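Local coordinates for (2Z,6E)-hedycaryol synthase (Kitasatospora setae, PDB 4MC3), which catalyses the magnesium-dependent 1,11-cyclization of farnesyl diphosphate to (2Z,6E)-hedycaryol, releasing diphosphate, at residues L65-I70 against E189-I194; Y58-A63 against P182-L187. All blocks are in the same frame, centred on the assembly; numbering follows the deposited sequence.

Interaction 1. Residues L65-I70 against E189-I194; sequences LDTLTI and ELRLPI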
loop_
_atom_site.group_PDB
_atom_site.type_symbol
_atom_site.label_atom_id
_atom_site.label_comp_id
_atom_site.label_asym_id
_atom_site.label_seq_id
_atom_site.Cartn_x
_atom_site.Cartn_y
_atom_site.Cartn_z
ATOM N N LEU A 65 -18.387 -6.526 -3.080
ATOM C CA LEU A 65 -18.470 -5.441 -4.015
ATOM C C LEU A 65 -18.356 -4.061 -3.340
ATOM O O LEU A 65 -17.633 -3.192 -3.856
ATOM C CB LEU A 65 -19.805 -5.500 -4.757
ATOM C CG LEU A 65 -20.080 -4.359 -5.710
ATOM C CD1 LEU A 65 -19.071 -4.167 -6.821
ATOM C CD2 LEU A 65 -21.495 -4.560 -6.300
ATOM N N ASP A 66 -19.066 -3.867 -2.217
ATOM C CA ASP A 66 -19.111 -2.551 -1.468
ATOM C C ASP A 66 -17.696 -2.193 -1.000
ATOM O O ASP A 66 -17.202 -1.095 -1.281
ATOM C CB ASP A 66 -20.095 -2.515 -0.297
ATOM C CG ASP A 66 -21.561 -2.562 -0.752
ATOM O OD1 ASP A 66 -21.875 -2.218 -1.926
ATOM O OD2 ASP A 66 -22.403 -2.916 0.093
ATOM N N THR A 67 -17.001 -3.159 -0.405
ATOM C CA THR A 67 -15.615 -2.912 0.057
ATOM C C THR A 67 -14.700 -2.668 -1.117
ATOM O O THR A 67 -13.849 -1.752 -1.087
ATOM C CB THR A 67 -15.094 -4.076 0.933
ATOM O OG1 THR A 67 -15.949 -4.194 2.080
ATOM C CG2 THR A 67 -13.682 -3.847 1.403
ATOM N N LEU A 68 -14.769 -3.505 -2.151
ATOM C CA LEU A 68 -13.928 -3.253 -3.303
ATOM C C LEU A 68 -14.128 -1.837 -3.873
ATOM O O LEU A 68 -13.162 -1.170 -4.271
ATOM C CB LEU A 68 -14.136 -4.318 -4.380
ATOM C CG LEU A 68 -13.282 -4.164 -5.634
ATOM C CD1 LEU A 68 -11.801 -4.186 -5.361
ATOM C CD2 LEU A 68 -13.645 -5.226 -6.679
ATOM N N THR A 69 -15.394 -1.420 -3.963
ATOM C CA THR A 69 -15.706 -0.140 -4.548
ATOM C C THR A 69 -15.087 1.029 -3.699
ATOM O O THR A 69 -14.451 1.900 -4.294
ATOM C CB THR A 69 -17.220 0.032 -4.631
ATOM O OG1 THR A 69 -17.764 -0.970 -5.531
ATOM C CG2 THR A 69 -17.547 1.389 -5.128
ATOM N N ILE A 70 -15.206 0.976 -2.383
ATOM C CA ILE A 70 -14.586 1.989 -1.563
ATOM C C ILE A 70 -13.063 1.966 -1.760
ATOM O O ILE A 70 -12.422 2.998 -1.873
ATOM C CB ILE A 70 -15.069 1.937 -0.102
ATOM C CG1 ILE A 70 -14.493 0.877 0.660
ATOM C CG2 ILE A 70 -16.544 1.864 0.038
ATOM C CD1 ILE A 70 -15.143 0.676 2.002
ATOM N N GLU A 189 -9.984 -4.729 6.191
ATOM C CA GLU A 189 -10.752 -5.075 7.378
ATOM C C GLU A 189 -12.261 -4.841 7.139
ATOM O O GLU A 189 -13.075 -5.464 7.807
ATOM C CB GLU A 189 -10.281 -4.320 8.587
ATOM C CG GLU A 189 -8.873 -4.616 8.993
ATOM C CD GLU A 189 -8.515 -4.085 10.382
ATOM O OE1 GLU A 189 -9.336 -4.269 11.328
ATOM O OE2 GLU A 189 -7.416 -3.484 10.536
ATOM N N LEU A 190 -12.625 -3.973 6.203
ATOM C CA LEU A 190 -14.013 -3.675 5.936
ATOM C C LEU A 190 -14.763 -4.921 5.431
ATOM O O LEU A 190 -15.989 -4.999 5.600
ATOM C CB LEU A 190 -14.140 -2.548 4.953
ATOM C CG LEU A 190 -14.071 -1.133 5.530
ATOM C CD1 LEU A 190 -12.835 -0.770 6.255
ATOM C CD2 LEU A 190 -14.246 -0.077 4.472
ATOM N N ARG A 191 -14.057 -5.885 4.830
ATOM C CA ARG A 191 -14.729 -7.077 4.298
ATOM C C ARG A 191 -14.711 -8.272 5.234
ATOM O O ARG A 191 -15.358 -9.300 4.952
ATOM C CB ARG A 191 -14.199 -7.470 2.928
ATOM C CG ARG A 191 -12.767 -7.904 2.830
ATOM C CD ARG A 191 -12.536 -9.385 2.991
ATOM N NE ARG A 191 -11.118 -9.655 3.107
ATOM C CZ ARG A 191 -10.586 -10.832 3.371
ATOM N NH1 ARG A 191 -11.378 -11.904 3.516
ATOM N NH2 ARG A 191 -9.291 -10.945 3.548
ATOM N N LEU A 192 -14.006 -8.166 6.348
ATOM C CA LEU A 192 -13.916 -9.240 7.322
ATOM C C LEU A 192 -15.267 -9.257 8.127
ATOM O O LEU A 192 -15.982 -8.285 8.141
ATOM C CB LEU A 192 -12.746 -8.989 8.266
ATOM C CG LEU A 192 -11.344 -8.928 7.626
ATOM C CD1 LEU A 192 -10.311 -8.575 8.675
ATOM C CD2 LEU A 192 -10.993 -10.223 6.930
ATOM N N PRO A 193 -15.561 -10.390 8.760
ATOM C CA PRO A 193 -16.728 -10.518 9.644
ATOM C C PRO A 193 -16.666 -9.561 10.818
ATOM O O PRO A 193 -17.696 -9.105 11.268
ATOM C CB PRO A 193 -16.646 -11.977 10.120
ATOM C CG PRO A 193 -15.910 -12.670 9.018
ATOM C CD PRO A 193 -14.859 -11.665 8.583
ATOM N N ILE A 194 -15.463 -9.185 11.237
ATOM C CA ILE A 194 -15.326 -8.160 12.232
ATOM C C ILE A 194 -13.979 -7.502 12.008
ATOM O O ILE A 194 -13.070 -8.098 11.384
ATOM C CB ILE A 194 -15.395 -8.710 13.658
ATOM C CG1 ILE A 194 -14.272 -9.731 13.863
ATOM C CG2 ILE A 194 -16.842 -9.177 13.943
ATOM C CD1 ILE A 194 -14.268 -10.241 15.272
#
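T67, in the first turn of helix 65-84, faces R191 in the loop that follows helix 181-188, their CA atoms 6.0 Å apart, and no hydrogen bond joins the two backbones. The T67 methyl CG2, anti to the backbone N (the hydroxyl torsion is -60°), lies 3.8 Å from L190 CB and 4.0 Å from R191 CB. OG1 sits 3.6 Å from L190 O without bonding to it; its hydrogen-bond partner is D64, just ahead of the helix. This is plain packing in the all-helical class I terpene synthase fold, away from the annotated sites: the first turn of helix 65-84 rests on L190 and R191, in the link between helices 181-188 and 198-201. I70 also packs on L190, though the modelled closeness of their side-chain ends is doubtful. Cut back to alanine, position 67 would probably leave D64 OD1 without its hydroxyl partner and a gap beside the CB atoms of L190 and R191. Of the R191 side chain, CB approaches T67; beyond it the chain bends at chi2 (91°) and leads the guanidinium away to salt bridges with D188 and D294. L192 CD2 lies 3.6 Å above one guanidinium face.

Interaction 2. Residues Y58-A63 against P182-L187; sequences YVWPRA and PWLWDL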
loop_
_atom_site.group_PDB
_atom_site.type_symbol
_atom_site.label_atom_id
_atom_site.label_comp_id
_atom_site.label_asym_id
_atom_site.label_seq_id
_atom_site.Cartn_x
_atom_site.Cartn_y
_atom_site.Cartn_z
ATOM N N TYR A 58 -6.611 -6.883 -7.299
ATOM C CA TYR A 58 -5.500 -7.692 -6.772
ATOM C C TYR A 58 -5.155 -7.386 -5.296
ATOM O O TYR A 58 -4.623 -8.229 -4.560
ATOM C CB TYR A 58 -4.216 -7.530 -7.575
ATOM C CG TYR A 58 -4.202 -8.269 -8.906
ATOM C CD1 TYR A 58 -4.083 -7.605 -10.092
ATOM C CD2 TYR A 58 -4.361 -9.653 -8.940
ATOM C CE1 TYR A 58 -4.027 -8.319 -11.317
ATOM C CE2 TYR A 58 -4.356 -10.364 -10.131
ATOM C CZ TYR A 58 -4.173 -9.687 -11.319
ATOM O OH TYR A 58 -4.165 -10.401 -12.503
ATOM N N VAL A 59 -5.451 -6.165 -4.861
ATOM C CA VAL A 59 -5.247 -5.827 -3.449
ATOM C C VAL A 59 -6.248 -6.494 -2.506
ATOM O O VAL A 59 -5.905 -6.962 -1.427
ATOM C CB VAL A 59 -5.261 -4.272 -3.214
ATOM C CG1 VAL A 59 -5.132 -3.993 -1.725
ATOM C CG2 VAL A 59 -4.150 -3.594 -4.005
ATOM N N TRP A 60 -7.529 -6.488 -2.929
ATOM C CA TRP A 60 -8.641 -6.984 -2.163
ATOM C C TRP A 60 -9.380 -8.081 -2.897
ATOM O O TRP A 60 -10.584 -7.957 -3.136
ATOM C CB TRP A 60 -9.630 -5.857 -1.774
ATOM C CG TRP A 60 -8.990 -4.718 -1.055
ATOM C CD1 TRP A 60 -8.552 -4.689 0.242
ATOM C CD2 TRP A 60 -8.753 -3.418 -1.582
ATOM N NE1 TRP A 60 -8.010 -3.452 0.529
ATOM C CE2 TRP A 60 -8.116 -2.660 -0.580
ATOM C CE3 TRP A 60 -8.979 -2.819 -2.835
ATOM C CZ2 TRP A 60 -7.779 -1.339 -0.781
ATOM C CZ3 TRP A 60 -8.604 -1.526 -3.042
ATOM C CH2 TRP A 60 -7.988 -0.789 -2.015
ATOM N N PRO A 61 -8.685 -9.198 -3.217
ATOM C CA PRO A 61 -9.359 -10.260 -3.995
ATOM C C PRO A 61 -10.552 -10.900 -3.356
ATOM O O PRO A 61 -11.406 -11.427 -4.068
ATOM C CB PRO A 61 -8.237 -11.286 -4.242
ATOM C CG PRO A 61 -7.275 -11.045 -3.077
ATOM C CD PRO A 61 -7.290 -9.523 -2.942
ATOM N N ARG A 62 -10.634 -10.862 -2.018
ATOM C CA ARG A 62 -11.692 -11.499 -1.268
ATOM C C ARG A 62 -12.827 -10.553 -0.856
ATOM O O ARG A 62 -13.755 -10.962 -0.150
ATOM C CB ARG A 62 -11.109 -12.166 -0.019
ATOM C CG ARG A 62 -10.089 -13.234 -0.470
ATOM C CD ARG A 62 -9.386 -13.854 0.729
ATOM N NE ARG A 62 -8.410 -14.860 0.290
ATOM C CZ ARG A 62 -7.910 -15.831 1.071
ATOM N NH1 ARG A 62 -8.296 -15.907 2.327
ATOM N NH2 ARG A 62 -7.064 -16.734 0.587
ATOM N N ALA A 63 -12.695 -9.279 -1.201
ATOM C CA ALA A 63 -13.696 -8.338 -0.767
ATOM C C ALA A 63 -15.045 -8.511 -1.447
ATOM O O ALA A 63 -15.121 -8.900 -2.613
ATOM C CB ALA A 63 -13.184 -6.952 -1.077
ATOM N N PRO A 182 0.342 -0.563 3.722
ATOM C CA PRO A 182 -0.216 -0.494 5.091
ATOM C C PRO A 182 -1.668 0.053 5.126
ATOM O O PRO A 182 -2.539 -0.574 5.754
ATOM C CB PRO A 182 0.777 0.368 5.828
ATOM C CG PRO A 182 2.073 -0.022 5.185
ATOM C CD PRO A 182 1.719 -0.020 3.717
ATOM N N TRP A 183 -1.939 1.176 4.486
ATOM C CA TRP A 183 -3.312 1.687 4.476
ATOM C C TRP A 183 -4.240 0.911 3.578
ATOM O O TRP A 183 -5.440 0.741 3.858
ATOM C CB TRP A 183 -3.392 3.194 4.201
ATOM C CG TRP A 183 -2.946 3.673 2.895
ATOM C CD1 TRP A 183 -1.745 4.209 2.619
ATOM C CD2 TRP A 183 -3.696 3.705 1.693
ATOM N NE1 TRP A 183 -1.683 4.566 1.296
ATOM C CE2 TRP A 183 -2.874 4.241 0.696
ATOM C CE3 TRP A 183 -5.010 3.284 1.341
ATOM C CZ2 TRP A 183 -3.319 4.424 -0.621
ATOM C CZ3 TRP A 183 -5.423 3.480 0.009
ATOM C CH2 TRP A 183 -4.585 4.016 -0.934
ATOM N N LEU A 184 -3.697 0.350 2.479
ATOM C CA LEU A 184 -4.499 -0.521 1.642
ATOM C C LEU A 184 -5.035 -1.695 2.392
ATOM O O LEU A 184 -6.209 -2.094 2.327
ATOM C CB LEU A 184 -3.727 -0.960 0.365
ATOM C CG LEU A 184 -3.471 0.181 -0.588
ATOM C CD1 LEU A 184 -2.371 -0.185 -1.590
ATOM C CD2 LEU A 184 -4.727 0.495 -1.410
ATOM N N TRP A 185 -4.159 -2.368 3.126
ATOM C CA TRP A 185 -4.515 -3.542 3.942
ATOM C C TRP A 185 -5.451 -3.142 5.086
ATOM O O TRP A 185 -6.362 -3.916 5.388
ATOM C CB TRP A 185 -3.332 -4.286 4.482
ATOM C CG TRP A 185 -2.574 -5.034 3.352
ATOM C CD1 TRP A 185 -3.099 -5.596 2.241
ATOM C CD2 TRP A 185 -1.141 -5.233 3.263
ATOM N NE1 TRP A 185 -2.096 -6.178 1.479
ATOM C CE2 TRP A 185 -0.881 -5.925 2.072
ATOM C CE3 TRP A 185 -0.077 -4.853 4.065
ATOM C CZ2 TRP A 185 0.439 -6.286 1.673
ATOM C CZ3 TRP A 185 1.235 -5.240 3.698
ATOM C CH2 TRP A 185 1.460 -5.928 2.510
ATOM N N ASP A 186 -5.284 -1.951 5.679
ATOM C CA ASP A 186 -6.288 -1.497 6.622
ATOM C C ASP A 186 -7.708 -1.584 6.032
ATOM O O ASP A 186 -8.680 -1.943 6.712
ATOM C CB ASP A 186 -6.027 -0.054 7.078
ATOM C CG ASP A 186 -4.777 0.108 7.937
ATOM O OD1 ASP A 186 -4.348 -0.827 8.619
ATOM O OD2 ASP A 186 -4.229 1.249 7.877
ATOM N N LEU A 187 -7.886 -1.190 4.769
ATOM C CA LEU A 187 -9.177 -1.242 4.130
ATOM C C LEU A 187 -9.715 -2.650 3.953
ATOM O O LEU A 187 -10.956 -2.828 3.853
ATOM C CB LEU A 187 -9.165 -0.467 2.800
ATOM C CG LEU A 187 -9.012 1.068 2.844
ATOM C CD1 LEU A 187 -8.634 1.699 1.541
ATOM C CD2 LEU A 187 -10.322 1.708 3.391
#
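The indole N-H of W60 donates to the backbone carbonyl of L184, NE1 to O 2.9 Å, with an N-H...O angle of 146°. The oxygen stands at the edge of the indole, 13° out of the ring plane, whereas NE1 lies above the carbonyl plane of L184 and not on a lone pair. The six-membered ring meets leucine methyls: W60 CH2 is 3.6 Å from L184 CD2, and CZ2 is 3.9 Å from L187 CD1. V59 CG1 serves two of these groups: anti to the backbone N (chi1 176°), it reaches 3.9 Å from L184 CB and also lies 3.5 Å above one face of the W60 ring, over its centre, which should limit tilting of the indole. W60, the first residue to leave helical backbone angles after helix 52-59, opens a type I turn to A63. Farther out, I75 of helix 65-84 touches W60 and L184, and F142 packs on L187. The L184 side chain is about 4 Å from the bound nerolidol, so the contact probably backs the active-site lining of this class I terpene cyclase, next to the helix break between 168-178 and 181-188, where V179 and M181 meet the ligand.

The centres of the two interactions lie 9 Å apart, and their segments alternate along the chain: 58-63, 65-70, 182-187, 189-194. Interaction 2 joins the end of helix 52-59 and its turn to helix 181-188; interaction 1 joins the start of helix 65-84 to the loop after helix 181-188. The two contacts also touch directly: R191 CG is 3.7 Å from A63 CA, and T67 CG2 is 3.8 Å from L187 O. Interaction 2 is buried, its centre about 8 Å from that of the chain, against about 16 Å for interaction 1, whose I70 side chain is about 14 Å from the ligand. They are therefore neighbouring parts of one interface, which probably runs outward from beside the cavity.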